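Local coordinates for protein putative 6-phosphogluconolactonase (Neisseria gonorrhoeae, PDB 3LHI) that probably hydrolyses 6-phosphogluconolactone to 6-phosphogluconate, the second step in the oxidative stage of the pentose phosphate pathway, at residues S177-L180 against D181-A184; D57-W60 against K61-G64. One frame throughout, in Å; residues are numbered along the deposited sequence. Where two conformers were deposited one is given.

Contact 1: S177-L180 against D181-A184; sequences SMTL and DAIA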
loop_
_atom_site.group_PDB
_atom_site.type_symbol
_atom_site.label_atom_id
_atom_site.label_comp_id
_atom_site.label_asym_id
_atom_site.label_seq_id
_atom_site.Cartn_x
_atom_site.Cartn_y
_atom_site.Cartn_z
ATOM N N SER A 177 -4.585 -3.095 -8.154
ATOM C CA SER A 177 -3.270 -2.779 -7.587
ATOM C C SER A 177 -2.684 -1.548 -8.205
ATOM O O SER A 177 -2.796 -1.302 -9.412
ATOM C CB SER A 177 -2.300 -3.891 -7.817
ATOM O OG SER A 177 -1.095 -3.765 -7.107
HETATM N N MSE A 178 -1.975 -0.784 -7.378
HETATM C CA MSE A 178 -0.994 0.135 -7.944
HETATM C C MSE A 178 -0.004 -0.672 -8.801
HETATM O O MSE A 178 0.399 -1.807 -8.494
HETATM C CB MSE A 178 -0.248 0.837 -6.824
HETATM C CG MSE A 178 -1.023 1.960 -6.150
HETATM SE SE MSE A 178 -0.115 2.848 -4.718
HETATM C CE MSE A 178 1.124 3.870 -5.737
ATOM N N THR A 179 0.447 -0.038 -9.851
ATOM C CA THR A 179 1.453 -0.574 -10.729
ATOM C C THR A 179 2.856 -0.325 -10.226
ATOM O O THR A 179 3.071 0.523 -9.309
ATOM C CB THR A 179 1.301 0.015 -12.131
ATOM O OG1 THR A 179 1.513 1.438 -11.991
ATOM C CG2 THR A 179 -0.031 -0.307 -12.783
ATOM N N LEU A 180 3.851 -1.001 -10.765
ATOM C CA LEU A 180 5.228 -0.709 -10.440
ATOM C C LEU A 180 5.578 0.768 -10.679
ATOM O O LEU A 180 6.247 1.396 -9.848
ATOM C CB LEU A 180 6.160 -1.637 -11.202
ATOM C CG LEU A 180 7.633 -1.475 -10.914
ATOM C CD1 LEU A 180 8.021 -1.643 -9.455
ATOM C CD2 LEU A 180 8.413 -2.436 -11.821
ATOM N N ASP A 181 5.102 1.302 -11.805
ATOM C CA ASP A 181 5.355 2.727 -12.126
ATOM C C ASP A 181 4.798 3.630 -11.062
ATOM O O ASP A 181 5.453 4.610 -10.660
ATOM C CB ASP A 181 4.761 3.053 -13.505
ATOM C CG ASP A 181 4.938 4.492 -13.896
ATOM O OD1 ASP A 181 4.040 5.300 -13.592
ATOM O OD2 ASP A 181 5.951 4.762 -14.536
ATOM N N ALA A 182 3.583 3.385 -10.635
ATOM C CA ALA A 182 2.936 4.211 -9.630
ATOM C C ALA A 182 3.719 4.167 -8.318
ATOM O O ALA A 182 3.900 5.212 -7.673
ATOM C CB ALA A 182 1.450 3.783 -9.401
ATOM N N ILE A 183 4.161 2.985 -7.921
ATOM C CA ILE A 183 4.952 2.845 -6.705
ATOM C C ILE A 183 6.242 3.582 -6.805
ATOM O O ILE A 183 6.615 4.354 -5.904
ATOM C CB ILE A 183 5.203 1.321 -6.392
ATOM C CG1 ILE A 183 3.880 0.646 -6.099
ATOM C CG2 ILE A 183 6.257 1.129 -5.300
ATOM C CD1 ILE A 183 3.970 -0.932 -6.017
ATOM N N ALA A 184 6.936 3.403 -7.937
ATOM C CA ALA A 184 8.259 3.965 -8.123
ATOM C C ALA A 184 8.240 5.499 -8.126
ATOM O O ALA A 184 9.269 6.098 -7.779
ATOM C CB ALA A 184 8.887 3.447 -9.403
#

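Contact 2: D57-W60 against K61-G64; sequences DLDW and KNVG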
loop_
_atom_site.group_PDB
_atom_site.type_symbol
_atom_site.label_atom_id
_atom_site.label_comp_id
_atom_site.label_asym_id
_atom_site.label_seq_id
_atom_site.Cartn_x
_atom_site.Cartn_y
_atom_site.Cartn_z
ATOM N N ASP A 57 -1.615 14.570 15.333
ATOM C CA ASP A 57 -2.320 15.856 15.161
ATOM C C ASP A 57 -1.864 16.572 13.922
ATOM O O ASP A 57 -1.378 17.674 13.972
ATOM C CB ASP A 57 -2.229 16.732 16.410
ATOM C CG ASP A 57 -3.358 17.813 16.496
ATOM O OD1 ASP A 57 -4.496 17.731 15.892
ATOM O OD2 ASP A 57 -3.112 18.749 17.283
ATOM N N LEU A 58 -2.080 15.945 12.782
ATOM C CA LEU A 58 -1.822 16.477 11.450
ATOM C C LEU A 58 -3.067 17.176 10.943
ATOM O O LEU A 58 -4.192 16.949 11.380
ATOM C CB LEU A 58 -1.524 15.287 10.452
ATOM C CG LEU A 58 -0.232 14.526 10.669
ATOM C CD1 LEU A 58 -0.092 13.386 9.727
ATOM C CD2 LEU A 58 0.992 15.471 10.558
ATOM N N ASP A 59 -2.888 17.966 9.889
ATOM C CA ASP A 59 -4.016 18.625 9.216
ATOM C C ASP A 59 -4.717 17.650 8.276
ATOM O O ASP A 59 -4.689 17.733 7.020
ATOM C CB ASP A 59 -3.491 19.835 8.418
ATOM C CG ASP A 59 -4.583 20.717 7.872
ATOM O OD1 ASP A 59 -5.739 20.649 8.309
ATOM O OD2 ASP A 59 -4.225 21.518 6.954
ATOM N N TRP A 60 -5.366 16.661 8.879
ATOM C CA TRP A 60 -5.919 15.540 8.114
ATOM C C TRP A 60 -6.975 15.889 7.092
ATOM O O TRP A 60 -7.132 15.198 6.110
ATOM C CB TRP A 60 -6.458 14.486 9.095
ATOM C CG TRP A 60 -5.419 13.709 9.822
ATOM C CD1 TRP A 60 -5.119 13.788 11.151
ATOM C CD2 TRP A 60 -4.586 12.661 9.288
ATOM N NE1 TRP A 60 -4.152 12.867 11.484
ATOM C CE2 TRP A 60 -3.834 12.140 10.369
ATOM C CE3 TRP A 60 -4.466 12.063 8.028
ATOM C CZ2 TRP A 60 -2.929 11.113 10.209
ATOM C CZ3 TRP A 60 -3.530 11.032 7.873
ATOM C CH2 TRP A 60 -2.800 10.561 8.962
ATOM N N LYS A 61 -7.703 16.992 7.301
ATOM C CA LYS A 61 -8.680 17.399 6.302
ATOM C C LYS A 61 -8.049 17.701 4.935
ATOM O O LYS A 61 -8.764 17.684 3.924
ATOM C CB LYS A 61 -9.465 18.616 6.763
ATOM C CG LYS A 61 -8.646 19.869 6.856
ATOM C CD LYS A 61 -9.452 21.072 7.337
ATOM C CE LYS A 61 -8.735 22.412 7.155
ATOM N NZ LYS A 61 -7.590 22.623 8.053
ATOM N N ASN A 62 -6.745 17.981 4.923
ATOM C CA ASN A 62 -5.999 18.197 3.692
ATOM C C ASN A 62 -5.186 16.998 3.264
ATOM O O ASN A 62 -4.282 17.133 2.436
ATOM C CB ASN A 62 -5.131 19.460 3.851
ATOM C CG ASN A 62 -5.983 20.724 3.714
ATOM O OD1 ASN A 62 -6.835 20.814 2.821
ATOM N ND2 ASN A 62 -5.821 21.654 4.634
ATOM N N VAL A 63 -5.490 15.825 3.816
ATOM C CA VAL A 63 -4.814 14.587 3.449
ATOM C C VAL A 63 -5.836 13.652 2.842
ATOM O O VAL A 63 -6.908 13.392 3.421
ATOM C CB VAL A 63 -4.174 13.927 4.670
ATOM C CG1 VAL A 63 -3.492 12.596 4.276
ATOM C CG2 VAL A 63 -3.191 14.885 5.337
ATOM N N GLY A 64 -5.543 13.149 1.654
ATOM C CA GLY A 64 -6.316 12.066 1.053
ATOM C C GLY A 64 -5.692 10.754 1.444
ATOM O O GLY A 64 -4.478 10.663 1.494
HETATM O O HOH W 1 -5.159 24.257 7.455
#

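Contact 1: S177-L180 against D181-A184
Thr179 turns its hydroxyl back onto the first turn of the helix that follows it, and OG1 takes the backbone N-H of Ala182 at 3.1 Å in a fairly straight bond (160° at the hydrogen). With chi1 at 62°, OG1 lies between the backbone N and the carbonyl carbon of its own residue, the placement that lets it face the helix start. The same oxygen is also hydrogen-bonded to the carbonyl of Val161, so OG1 serves two partners. This is a side-chain N-cap, and it marks the point where strand 175-178 gives way to helix 180-184. The first backbone rungs follow at once: Ile183 N to Thr179 O at 3.0 Å and Ala184 N to Leu180 O at 2.9 Å. Met178, Ala182 and Ile183 fill the buried side. There the selenomethionine Met178, bent at chi3 (74°), swings CE to 3.7 Å from Ala182 CB, while its CB lies alongside Ile183 CG1 at 4.2 Å; Leu131 touches Met178 and Ile183. The looser side, by contrast, is partly exposed: Leu180 and Asp181 both point their CB away from the facing segment, and Leu180 is backed by Leu217 and Val218 of helix 215-219.

Contact 2: D57-W60 against K61-G64
Asp59 carries its CG opposite the backbone N (chi1 -171°), which extends the carboxylate toward two side chains further along the turn, and Lys61, in the conformer described here, doubles back to meet it, its chain bent at chi4. Lys61 NZ reaches Asp59 OD1 at 2.7 Å, a salt bridge made on the syn side of that oxygen and close to the carboxylate plane. The other oxygen, OD2, accepts from Asn62 ND2 at 2.8 Å; ND2 comes from above the carboxylate plane (41° out of it), while OD2 lies nearly in the amide plane of Asn62, the two planes being almost perpendicular (87°). A water joins OD2 to Lys61 NZ. The lysine has a second conformer, so bridge and water link may not be permanent. The backbone beneath is fixed as well, with Asn62 N bonded to Asp59 O at 2.9 Å and Val63 N to Trp60 O at 2.9 Å; Asp59 itself is the centre of an inverse gamma turn. On the inner side Val63 CB meets Trp60 CE3 obliquely at 3.9 Å, and CG1 lies beside the same end of the indole. Trp60 NE1 bonds back to the carbonyl of Lys56. The turn thus leads from helix 47-54 into strand 63-71, with Leu58 and Trp60 packed on Leu26 of helix 11-33 and Gly64 already paired with strand 36-40.

Overall arrangement
Both contacts are short-range junctions at the ends of neighbouring strands in one mixed sheet. Contact 2 leads into strand 63-71, whereas contact 1 lies where strand 175-178, its antiparallel neighbour, runs out into a helix. A backbone bond between Met178 and Ala68 ties the two strands together. The contacts themselves do not touch: their centres are about 24 Å apart and their nearest atoms about 11 Å. The centre of contact 1 sits deeper, about 10 Å from the centre of the chain, against about 18 Å for that of contact 2. Through Ser177, contact 1 also adjoins the loop holding Ala142, Ser143 and Ile144, which probably lies near the active site, as in relatives.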